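Local coordinates for protein alkylhalidase CmlS (Streptomyces venezuelae, PDB 3I3L) that is a flavin-dependent halogenase of chloramphenicol biosynthesis that holds its flavin-adenine dinucleotide through a covalent bond to an aspartate, at residues G35-A38 and G39-H43; T70-I73 and L74-G78; Q326-H329 and L330-S334; A357-N360 and R361-E365. All blocks are in the same frame, centred on the assembly; numbering follows the deposited sequence.

All four contacts are local, made between successive turns of one helix within the FAD-binding part of the chain; contact 2 includes the helix end. Contacts 1, 2 and 3 lie on helices 33-44, 68-76 and 327-347, which pack against one another: Leu-77 reaches Val-37 and Thr-41, and Thr-70 lies against Ser-332. Contact 4, on helix 352-382, touches contact 3 through Tyr-359 and Tyr-363 but neither of the others. Contact 1 is wholly buried and relies on small residues and a doubly used carbonyl; contact 3 repeats that carbonyl pattern beside the flavin. Contacts 2 and 4 mix buried apolar or aromatic residues with partly exposed arginines, so their chemistry turns more to guanidinium groups and rings.

Contact 1: G35-A38 and G39-H43; sequences GSVA and GLTLH
Backbone hydrogen bonds tie Gly-35 to Gly-39 and the three residues after each of them in turn, the i to i+4 pattern of an alpha helix. Gly-39 N lies 2.9 Å from Gly-35 O, and the straightest of the four bonds, at 172° about the hydrogen, joins Leu-40 N to Ser-36 O.

The side-chain hydrogen bond comes from Thr-41. Its OG1 donates to Val-37 O over 2.8 Å, while its own N gives a second bond to the same oxygen at 3.0 Å, and the two donors arrive from opposite faces of the carbonyl plane. OG1 can do this because it sits beside the backbone N and anti to the carbonyl carbon (chi1 -56°), which turns the hydroxyl back along the helix.

The remaining contacts are van der Waals approaches of side-chain carbons to oxygens. Val-37 and Thr-41 run side by side, with Val-37 CG1 4.0 Å from Thr-41 OG1. Leu-40 leans back over the previous turn, its CG 3.2 Å from Ser-36 O, and Leu-42 CG stands 3.5 Å from Ala-38 O.

The helix is the crossover of a beta-alpha-beta unit between strands 25-29 and 48-52, and Gly-35 fits the last glycine of a Rossmann-type GxGxxG pattern at the FAD site. Ala-38 and Leu-42 pack on strand 25-29, whereas Val-37 and Thr-41 meet helix 327-347. With its hydroxyl returned to its own helix, Thr-41 can lie among apolar neighbours without leaving that buried polar group unpaired.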
loop_
_atom_site.group_PDB
_atom_site.type_symbol
_atom_site.label_atom_id
_atom_site.label_comp_id
_atom_site.label_asym_id
_atom_site.label_seq_id
_atom_site.Cartn_x
_atom_site.Cartn_y
_atom_site.Cartn_z
ATOM N N GLY A 35 15.121 -2.735 2.729
ATOM C CA GLY A 35 16.351 -3.487 3.063
ATOM C C GLY A 35 16.411 -4.065 4.481
ATOM O O GLY A 35 16.692 -5.245 4.682
ATOM N N SER A 36 16.145 -3.228 5.477
ATOM C CA SER A 36 16.165 -3.654 6.866
ATOM C C SER A 36 15.161 -4.748 7.174
ATOM O O SER A 36 15.486 -5.717 7.845
ATOM C CB SER A 36 15.823 -2.450 7.762
ATOM O OG SER A 36 17.002 -1.678 7.829
ATOM N N VAL A 37 13.911 -4.547 6.748
ATOM C CA VAL A 37 12.876 -5.539 6.975
ATOM C C VAL A 37 13.201 -6.798 6.256
ATOM O O VAL A 37 12.923 -7.880 6.789
ATOM C CB VAL A 37 11.444 -5.025 6.567
ATOM C CG1 VAL A 37 10.401 -6.108 6.702
ATOM C CG2 VAL A 37 11.088 -3.849 7.420
ATOM N N ALA A 38 13.706 -6.687 5.020
ATOM C CA ALA A 38 14.092 -7.923 4.284
ATOM C C ALA A 38 15.200 -8.709 5.078
ATOM O O ALA A 38 15.108 -9.913 5.243
ATOM C CB ALA A 38 14.602 -7.607 2.948
ATOM N N GLY A 39 16.204 -7.995 5.579
ATOM C CA GLY A 39 17.318 -8.625 6.287
ATOM C C GLY A 39 16.885 -9.227 7.621
ATOM O O GLY A 39 17.180 -10.389 7.888
ATOM N N LEU A 40 16.146 -8.464 8.415
ATOM C CA LEU A 40 15.536 -8.987 9.647
ATOM C C LEU A 40 14.688 -10.223 9.392
ATOM O O LEU A 40 14.743 -11.191 10.162
ATOM C CB LEU A 40 14.652 -7.929 10.324
ATOM C CG LEU A 40 15.365 -6.690 10.856
ATOM C CD1 LEU A 40 14.357 -5.597 11.170
ATOM C CD2 LEU A 40 16.243 -7.044 12.105
ATOM N N THR A 41 13.891 -10.226 8.328
ATOM C CA THR A 41 13.034 -11.394 8.087
ATOM C C THR A 41 13.854 -12.608 7.630
ATOM O O THR A 41 13.617 -13.705 8.092
ATOM C CB THR A 41 11.892 -11.066 7.084
ATOM O OG1 THR A 41 11.175 -9.961 7.592
ATOM C CG2 THR A 41 10.927 -12.239 6.899
ATOM N N LEU A 42 14.807 -12.394 6.706
ATOM C CA LEU A 42 15.693 -13.449 6.214
ATOM C C LEU A 42 16.567 -14.050 7.359
ATOM O O LEU A 42 16.796 -15.226 7.391
ATOM C CB LEU A 42 16.639 -12.910 5.139
ATOM C CG LEU A 42 16.169 -12.906 3.698
ATOM C CD1 LEU A 42 17.026 -11.928 2.838
ATOM C CD2 LEU A 42 16.084 -14.336 3.098
ATOM N N HIS A 43 17.021 -13.214 8.290
ATOM C CA HIS A 43 17.765 -13.681 9.468
ATOM C C HIS A 43 16.894 -14.564 10.382
ATOM O O HIS A 43 17.297 -15.663 10.742
ATOM C CB HIS A 43 18.304 -12.495 10.239
ATOM C CG HIS A 43 18.770 -12.845 11.610
ATOM N ND1 HIS A 43 20.081 -13.231 11.877
ATOM C CD2 HIS A 43 18.119 -12.838 12.801
ATOM C CE1 HIS A 43 20.199 -13.473 13.167
ATOM N NE2 HIS A 43 19.026 -13.243 13.752
#

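Contact 2: T70-I73 and L74-G78; sequences TMSI and LNRLG
The last turns of helix 68-76 end here in a Schellman motif, closed by Gly-78, whose positive phi (95°) would jam a side chain against the preceding carbonyl oxygen. Around this end, Arg-76 folds back on Ser-72. The serine OG is anti to its own N (chi1 172°) and accepts from Arg-76 NH1 at 3.1 Å and from NE at 3.3 Å, both in the guanidinium plane, so one oxygen is gripped side-on. A bend at chi3 brings one guanidinium face over Ile-73 CA, and Arg-76 NH1 comes to 3.7 Å from Ile-73 CG1.

The apolar side is built of pairs lying side by side: Ile-73 CG2 meets Leu-77 CD1 at 3.9 Å, and Thr-70 CG2 lies 4.2 Å from Leu-74 CD1. Met-71 CE approaches Leu-74 CD1 equally closely.

Arg-76 also donates through NH2 to Pro-493 O and makes a cation-pi contact with Trp-117. A leucine in its place would probably leave Ser-72 OG without the NE and NH1 donors and Pro-493 O without its mate.

The in-plane grip limits rotation of the guanidinium, and its positive charge is probably stabilised by the Pro-493 carbonyl and the Trp-117 ring.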
loop_
_atom_site.group_PDB
_atom_site.type_symbol
_atom_site.label_atom_id
_atom_site.label_comp_id
_atom_site.label_asym_id
_atom_site.label_seq_id
_atom_site.Cartn_x
_atom_site.Cartn_y
_atom_site.Cartn_z
ATOM N N THR A 70 2.280 -1.974 8.752
ATOM C CA THR A 70 3.726 -1.971 8.932
ATOM C C THR A 70 4.122 -2.116 10.407
ATOM O O THR A 70 5.133 -2.779 10.697
ATOM C CB THR A 70 4.347 -0.658 8.389
ATOM O OG1 THR A 70 4.204 -0.621 6.962
ATOM C CG2 THR A 70 5.826 -0.508 8.784
ATOM N N MET A 71 3.339 -1.516 11.326
ATOM C CA MET A 71 3.588 -1.692 12.770
ATOM C C MET A 71 3.379 -3.155 13.136
ATOM O O MET A 71 4.120 -3.696 13.923
ATOM C CB MET A 71 2.671 -0.819 13.645
ATOM C CG MET A 71 2.445 0.614 13.112
ATOM S SD MET A 71 3.853 1.668 13.434
ATOM C CE MET A 71 4.816 1.437 12.026
ATOM N N SER A 72 2.360 -3.774 12.562
ATOM C CA SER A 72 2.109 -5.178 12.789
ATOM C C SER A 72 3.357 -5.998 12.412
ATOM O O SER A 72 3.733 -6.925 13.120
ATOM C CB SER A 72 0.906 -5.619 11.981
ATOM O OG SER A 72 0.781 -7.000 12.049
ATOM N N ILE A 73 3.996 -5.648 11.298
ATOM C CA ILE A 73 5.119 -6.413 10.814
ATOM C C ILE A 73 6.297 -6.222 11.742
ATOM O O ILE A 73 6.945 -7.186 12.152
ATOM C CB ILE A 73 5.533 -6.019 9.372
ATOM C CG1 ILE A 73 4.541 -6.599 8.339
ATOM C CG2 ILE A 73 6.985 -6.556 9.054
ATOM C CD1 ILE A 73 4.743 -6.065 6.926
ATOM N N LEU A 74 6.576 -4.974 12.078
ATOM C CA LEU A 74 7.651 -4.662 12.979
ATOM C C LEU A 74 7.425 -5.323 14.373
ATOM O O LEU A 74 8.351 -5.742 15.025
ATOM C CB LEU A 74 7.765 -3.141 13.122
ATOM C CG LEU A 74 8.237 -2.392 11.858
ATOM C CD1 LEU A 74 8.316 -0.895 12.110
ATOM C CD2 LEU A 74 9.563 -2.923 11.422
ATOM N N ASN A 75 6.188 -5.414 14.806
ATOM C CA ASN A 75 5.886 -6.019 16.105
ATOM C C ASN A 75 6.243 -7.510 16.039
ATOM O O ASN A 75 6.948 -7.982 16.910
ATOM C CB ASN A 75 4.422 -5.820 16.447
ATOM C CG ASN A 75 3.990 -6.654 17.672
ATOM O OD1 ASN A 75 4.124 -6.198 18.799
ATOM N ND2 ASN A 75 3.451 -7.840 17.445
ATOM N N ARG A 76 5.805 -8.215 14.969
ATOM C CA ARG A 76 6.098 -9.626 14.772
ATOM C C ARG A 76 7.582 -9.938 14.536
ATOM O O ARG A 76 8.003 -11.084 14.649
ATOM C CB ARG A 76 5.226 -10.198 13.637
ATOM C CG ARG A 76 3.775 -10.368 14.112
ATOM C CD ARG A 76 2.807 -10.888 13.027
ATOM N NE ARG A 76 2.425 -9.813 12.109
ATOM C CZ ARG A 76 2.559 -9.858 10.774
ATOM N NH1 ARG A 76 2.162 -8.820 10.020
ATOM N NH2 ARG A 76 3.056 -10.948 10.197
ATOM N N LEU A 77 8.363 -8.917 14.218
ATOM C CA LEU A 77 9.796 -9.062 14.048
ATOM C C LEU A 77 10.527 -8.633 15.327
ATOM O O LEU A 77 11.760 -8.612 15.343
ATOM C CB LEU A 77 10.324 -8.197 12.899
ATOM C CG LEU A 77 10.056 -8.677 11.458
ATOM C CD1 LEU A 77 10.437 -7.564 10.443
ATOM C CD2 LEU A 77 10.799 -9.985 11.179
ATOM N N GLY A 78 9.772 -8.240 16.364
ATOM C CA GLY A 78 10.361 -8.041 17.704
ATOM C C GLY A 78 10.777 -6.637 18.053
ATOM O O GLY A 78 11.486 -6.402 19.030
#

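Contact 3: Q326-H329 and L330-S334; sequences QGVH and LASQS. With FAD (flavin-adenine dinucleotide), chain B.
Regular i to i+4 bonding runs through this part of helix 327-347, from Leu-330 N to Gln-326 O (2.8 Å) through to Gln-333 N and His-329 O. Ser-332 adds a side-chain bond: chi1 of -66° sets its OG beside its own backbone N, from where it donates to Val-328 O over 3.0 Å. Ser-332 N and OG meet that carbonyl from opposite faces. Ser-334 OG also donates to the carbonyl four residues back, Leu-330 O, at 3.0 Å, from a different first torsion (68°).

This part of the helix belongs to the FAD site of the flavoprotein fold. Val-328 N gives a nearly straight hydrogen bond (166°) to FAD O2, 2.8 Å away on the pyrimidine end of the isoalloxazine, while Val-328 CG2 rests 3.3 Å from the same oxygen. Gly-327 CA lies 3.3 Å from FAD O3', and a CB there would collide with that hydroxyl, so the glycine lets the ribityl chain come close. Ala-331 CB faces the phosphate-side oxygen FAD O5'.

Across the turn from the flavin, His-329 and Gln-333 meet at an angle, with His-329 NE2 3.0 Å from Gln-333 OE1. The other ring nitrogen, ND1, has a weak hydrogen bond to Thr-70 OG1 on helix 68-76. An alanine at His-329 is likely to cost Thr-70 that weak partner and open a gap beside the Gln-333 amide.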
loop_
_atom_site.group_PDB
_atom_site.type_symbol
_atom_site.label_atom_id
_atom_site.label_comp_id
_atom_site.label_asym_id
_atom_site.label_seq_id
_atom_site.Cartn_x
_atom_site.Cartn_y
_atom_site.Cartn_z
ATOM N N GLN A 326 1.138 4.688 1.209
ATOM C CA GLN A 326 1.316 3.283 1.075
ATOM C C GLN A 326 2.799 2.865 0.922
ATOM O O GLN A 326 3.126 1.659 0.845
ATOM C CB GLN A 326 0.565 2.789 -0.169
ATOM C CG GLN A 326 -0.943 3.033 -0.133
ATOM C CD GLN A 326 -1.733 1.862 0.471
ATOM O OE1 GLN A 326 -2.339 2.011 1.544
ATOM N NE2 GLN A 326 -1.736 0.713 -0.212
ATOM N N GLY A 327 3.679 3.838 0.777
ATOM C CA GLY A 327 5.016 3.525 0.222
ATOM C C GLY A 327 5.820 2.612 1.168
ATOM O O GLY A 327 6.343 1.618 0.728
ATOM N N VAL A 328 5.980 3.028 2.424
ATOM C CA VAL A 328 6.724 2.254 3.414
ATOM C C VAL A 328 6.039 0.930 3.702
ATOM O O VAL A 328 6.680 -0.094 3.901
ATOM C CB VAL A 328 6.968 3.050 4.717
ATOM C CG1 VAL A 328 7.673 2.126 5.808
ATOM C CG2 VAL A 328 7.816 4.268 4.412
ATOM N N HIS A 329 4.724 0.943 3.697
ATOM C CA HIS A 329 3.988 -0.298 3.835
ATOM C C HIS A 329 4.297 -1.309 2.723
ATOM O O HIS A 329 4.538 -2.505 2.970
ATOM C CB HIS A 329 2.464 -0.072 3.890
ATOM C CG HIS A 329 1.712 -1.359 3.946
ATOM N ND1 HIS A 329 1.787 -2.205 5.039
ATOM C CD2 HIS A 329 0.919 -1.980 3.032
ATOM C CE1 HIS A 329 1.070 -3.287 4.791
ATOM N NE2 HIS A 329 0.523 -3.167 3.591
ATOM N N LEU A 330 4.267 -0.867 1.487
ATOM C CA LEU A 330 4.587 -1.806 0.368
ATOM C C LEU A 330 6.058 -2.188 0.388
ATOM O O LEU A 330 6.396 -3.322 0.069
ATOM C CB LEU A 330 4.220 -1.191 -0.949
ATOM C CG LEU A 330 2.713 -1.084 -1.210
ATOM C CD1 LEU A 330 2.476 -0.380 -2.528
ATOM C CD2 LEU A 330 2.100 -2.495 -1.267
ATOM N N ALA A 331 6.945 -1.287 0.814
ATOM C CA ALA A 331 8.356 -1.691 0.978
ATOM C C ALA A 331 8.460 -2.839 2.033
ATOM O O ALA A 331 9.189 -3.791 1.839
ATOM C CB ALA A 331 9.228 -0.503 1.442
ATOM N N SER A 332 7.714 -2.721 3.131
ATOM C CA SER A 332 7.793 -3.686 4.259
ATOM C C SER A 332 7.183 -4.984 3.871
ATOM O O SER A 332 7.753 -6.057 4.124
ATOM C CB SER A 332 7.046 -3.122 5.468
ATOM O OG SER A 332 7.758 -1.968 5.924
ATOM N N GLN A 333 6.025 -4.922 3.262
ATOM C CA GLN A 333 5.295 -6.121 2.880
ATOM C C GLN A 333 6.017 -6.897 1.833
ATOM O O GLN A 333 6.074 -8.126 1.907
ATOM C CB GLN A 333 3.899 -5.733 2.419
ATOM C CG GLN A 333 3.144 -6.712 1.515
ATOM C CD GLN A 333 1.829 -6.082 0.926
ATOM O OE1 GLN A 333 1.081 -5.398 1.684
ATOM N NE2 GLN A 333 1.535 -6.324 -0.420
ATOM N N SER A 334 6.577 -6.216 0.834
ATOM C CA SER A 334 7.251 -6.931 -0.243
ATOM C C SER A 334 8.550 -7.494 0.313
ATOM O O SER A 334 9.003 -8.535 -0.124
ATOM C CB SER A 334 7.507 -6.028 -1.484
ATOM O OG SER A 334 8.469 -4.974 -1.262
HETATM P PA FAD B . 14.279 4.074 0.266
HETATM O O1A FAD B . 14.604 5.058 -0.833
HETATM O O2A FAD B . 13.589 4.620 1.467
HETATM O O5B FAD B . 15.673 3.354 0.720
HETATM C C5B FAD B . 16.594 2.901 -0.252
HETATM C C4B FAD B . 18.052 2.993 0.253
HETATM O O4B FAD B . 18.901 2.413 -0.764
HETATM C C3B FAD B . 18.520 4.415 0.450
HETATM O O3B FAD B . 18.901 4.605 1.779
HETATM C C2B FAD B . 19.732 4.565 -0.483
HETATM O O2B FAD B . 20.785 5.215 0.156
HETATM C C1B FAD B . 20.112 3.129 -0.813
HETATM N N9A FAD B . 20.724 2.868 -2.102
HETATM C C8A FAD B . 20.326 3.330 -3.321
HETATM N N7A FAD B . 21.145 2.821 -4.266
HETATM C C5A FAD B . 22.120 2.102 -3.663
HETATM C C6A FAD B . 23.202 1.399 -4.161
HETATM N N6A FAD B . 23.438 1.340 -5.459
HETATM N N1A FAD B . 23.988 0.718 -3.271
HETATM C C2A FAD B . 23.752 0.753 -1.919
HETATM N N3A FAD B . 22.676 1.441 -1.448
HETATM C C4A FAD B . 21.867 2.106 -2.302
HETATM N N1 FAD B . 5.647 6.656 2.047
HETATM C C2 FAD B . 4.866 6.460 3.174
HETATM O O2 FAD B . 4.773 5.319 3.607
HETATM N N3 FAD B . 4.201 7.497 3.772
HETATM C C4 FAD B . 4.293 8.768 3.270
HETATM O O4 FAD B . 3.683 9.717 3.860
HETATM C C4X FAD B . 5.051 8.973 2.115
HETATM N N5 FAD B . 5.178 10.233 1.597
HETATM C C5X FAD B . 6.012 10.441 0.522
HETATM C C6 FAD B . 6.140 11.727 -0.024
HETATM C C7 FAD B . 6.911 11.914 -1.146
HETATM C C7M FAD B . 7.086 13.288 -1.747
HETATM C C8 FAD B . 7.591 10.822 -1.677
HETATM C C8M FAD B . 8.510 10.994 -2.819
HETATM C C9 FAD B . 7.440 9.526 -1.172
HETATM C C9A FAD B . 6.638 9.368 -0.052
HETATM N N10 FAD B . 6.549 8.110 0.468
HETATM C C10 FAD B . 5.728 7.893 1.510
HETATM C "C1'" FAD B . 7.177 7.019 -0.331
HETATM C "C2'" FAD B . 8.175 6.266 0.516
HETATM O "O2'" FAD B . 9.014 7.182 1.094
HETATM C "C3'" FAD B . 8.952 5.193 -0.199
HETATM O "O3'" FAD B . 8.054 4.236 -0.720
HETATM C "C4'" FAD B . 9.913 4.452 0.789
HETATM O "O4'" FAD B . 10.954 5.284 1.223
HETATM C "C5'" FAD B . 10.562 3.272 0.080
HETATM O "O5'" FAD B . 11.369 2.552 0.967
HETATM P P FAD B . 12.566 1.761 0.308
HETATM O O1P FAD B . 12.064 1.007 -0.904
HETATM O O2P FAD B . 13.320 0.989 1.386
HETATM O O3P FAD B . 13.499 2.880 -0.396
#

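Contact 4: A357-N360 and R361-E365; sequences AWYN and RTYRE
Tyr-359 and Tyr-363 stand side by side one turn apart, and the edge of the Tyr-363 ring points at the face of Tyr-359 in an offset edge-to-face pair. The evidence is a centroid separation of 5.9 Å with planes at 85°, Tyr-363 CD1 lying 4.0 Å from Tyr-359 CZ. On another side of the helix, Thr-362 OG1 sits 3.3 Å above the indole plane of Trp-358, near its rim, and makes a weak bond to Trp-358 O (3.2 Å). Arg-364 bends at chi3 (-58°), which lays its guanidinium face over Asn-360 O, 3.7 Å from the plane. Arg-361 and Glu-365 form a salt bridge, NE to OE2 at 3.2 Å, by charge alone since the oxygen lies well out of the guanidinium plane.

Second-shell partners hold these groups. Tyr-359 OH bonds to Leu-312 O, the Asn-360 amide reaches His-356 O, Phe-305 N and Ser-306 O, and Arg-361 NH2 has a salt bridge to Asp-511.

The tyrosine face of helix 352-382 thus packs on helix 327-347 through Ser-334 and by the end of strand 310-312, while Trp-358 and Arg-361 face strand 483-491.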
loop_
_atom_site.group_PDB
_atom_site.type_symbol
_atom_site.label_atom_id
_atom_site.label_comp_id
_atom_site.label_asym_id
_atom_site.label_seq_id
_atom_site.Cartn_x
_atom_site.Cartn_y
_atom_site.Cartn_z
ATOM N N ALA A 357 6.378 -16.666 -9.651
ATOM C CA ALA A 357 5.098 -16.305 -10.209
ATOM C C ALA A 357 4.184 -15.784 -9.110
ATOM O O ALA A 357 3.447 -14.863 -9.342
ATOM C CB ALA A 357 4.451 -17.497 -10.998
ATOM N N TRP A 358 4.257 -16.357 -7.909
ATOM C CA TRP A 358 3.493 -15.837 -6.810
ATOM C C TRP A 358 3.986 -14.415 -6.382
ATOM O O TRP A 358 3.181 -13.524 -6.114
ATOM C CB TRP A 358 3.445 -16.823 -5.626
ATOM C CG TRP A 358 2.927 -16.164 -4.367
ATOM C CD1 TRP A 358 1.621 -16.045 -3.982
ATOM C CD2 TRP A 358 3.708 -15.524 -3.329
ATOM N NE1 TRP A 358 1.537 -15.409 -2.778
ATOM C CE2 TRP A 358 2.794 -15.032 -2.371
ATOM C CE3 TRP A 358 5.071 -15.328 -3.122
ATOM C CZ2 TRP A 358 3.205 -14.349 -1.227
ATOM C CZ3 TRP A 358 5.478 -14.637 -1.995
ATOM C CH2 TRP A 358 4.562 -14.181 -1.055
ATOM N N TYR A 359 5.294 -14.219 -6.276
ATOM C CA TYR A 359 5.804 -12.898 -5.875
ATOM C C TYR A 359 5.386 -11.822 -6.924
ATOM O O TYR A 359 4.971 -10.752 -6.551
ATOM C CB TYR A 359 7.340 -12.940 -5.706
ATOM C CG TYR A 359 7.927 -11.642 -5.149
ATOM C CD1 TYR A 359 7.890 -11.356 -3.773
ATOM C CD2 TYR A 359 8.441 -10.684 -6.008
ATOM C CE1 TYR A 359 8.391 -10.118 -3.276
ATOM C CE2 TYR A 359 8.966 -9.495 -5.548
ATOM C CZ TYR A 359 8.946 -9.215 -4.181
ATOM O OH TYR A 359 9.457 -8.000 -3.738
ATOM N N ASN A 360 5.477 -12.160 -8.227
ATOM C CA ASN A 360 5.139 -11.208 -9.290
ATOM C C ASN A 360 3.644 -10.869 -9.317
ATOM O O ASN A 360 3.264 -9.694 -9.354
ATOM C CB ASN A 360 5.542 -11.745 -10.686
ATOM C CG ASN A 360 7.006 -11.598 -10.958
ATOM O OD1 ASN A 360 7.414 -10.616 -11.583
ATOM N ND2 ASN A 360 7.829 -12.579 -10.488
ATOM N N ARG A 361 2.807 -11.902 -9.262
ATOM C CA ARG A 361 1.355 -11.704 -9.252
ATOM C C ARG A 361 0.916 -10.860 -8.065
ATOM O O ARG A 361 0.138 -9.916 -8.211
ATOM C CB ARG A 361 0.654 -13.041 -9.197
ATOM C CG ARG A 361 -0.820 -12.927 -8.963
ATOM C CD ARG A 361 -1.440 -14.348 -8.914
ATOM N NE ARG A 361 -2.880 -14.279 -9.138
ATOM C CZ ARG A 361 -3.799 -14.553 -8.222
ATOM N NH1 ARG A 361 -3.407 -14.894 -7.000
ATOM N NH2 ARG A 361 -5.107 -14.483 -8.535
ATOM N N THR A 362 1.434 -11.176 -6.902
ATOM C CA THR A 362 0.995 -10.535 -5.692
ATOM C C THR A 362 1.367 -9.073 -5.707
ATOM O O THR A 362 0.552 -8.225 -5.320
ATOM C CB THR A 362 1.566 -11.276 -4.405
ATOM O OG1 THR A 362 0.828 -12.496 -4.227
ATOM C CG2 THR A 362 1.312 -10.502 -3.181
ATOM N N TYR A 363 2.591 -8.749 -6.112
ATOM C CA TYR A 363 3.023 -7.320 -6.128
ATOM C C TYR A 363 2.263 -6.550 -7.197
ATOM O O TYR A 363 1.893 -5.393 -6.992
ATOM C CB TYR A 363 4.539 -7.185 -6.390
ATOM C CG TYR A 363 5.240 -6.100 -5.590
ATOM C CD1 TYR A 363 6.610 -6.191 -5.304
ATOM C CD2 TYR A 363 4.558 -4.975 -5.178
ATOM C CE1 TYR A 363 7.283 -5.156 -4.606
ATOM C CE2 TYR A 363 5.192 -3.948 -4.523
ATOM C CZ TYR A 363 6.548 -4.034 -4.242
ATOM O OH TYR A 363 7.126 -3.011 -3.515
ATOM N N ARG A 364 2.063 -7.184 -8.353
ATOM C CA ARG A 364 1.427 -6.543 -9.478
ATOM C C ARG A 364 0.011 -6.182 -9.125
ATOM O O ARG A 364 -0.433 -5.059 -9.400
ATOM C CB ARG A 364 1.453 -7.440 -10.740
ATOM C CG ARG A 364 0.945 -6.709 -12.010
ATOM C CD ARG A 364 1.164 -7.501 -13.310
ATOM N NE ARG A 364 2.600 -7.825 -13.526
ATOM C CZ ARG A 364 3.130 -9.050 -13.361
ATOM N NH1 ARG A 364 2.327 -10.066 -12.970
ATOM N NH2 ARG A 364 4.447 -9.282 -13.604
ATOM N N GLU A 365 -0.685 -7.128 -8.499
ATOM C CA GLU A 365 -2.068 -6.945 -8.146
ATOM C C GLU A 365 -2.216 -5.838 -7.101
ATOM O O GLU A 365 -3.165 -5.072 -7.188
ATOM C CB GLU A 365 -2.671 -8.235 -7.595
ATOM C CG GLU A 365 -2.793 -9.308 -8.701
ATOM C CD GLU A 365 -3.588 -10.547 -8.283
ATOM O OE1 GLU A 365 -3.807 -10.740 -7.049
ATOM O OE2 GLU A 365 -3.982 -11.296 -9.213
#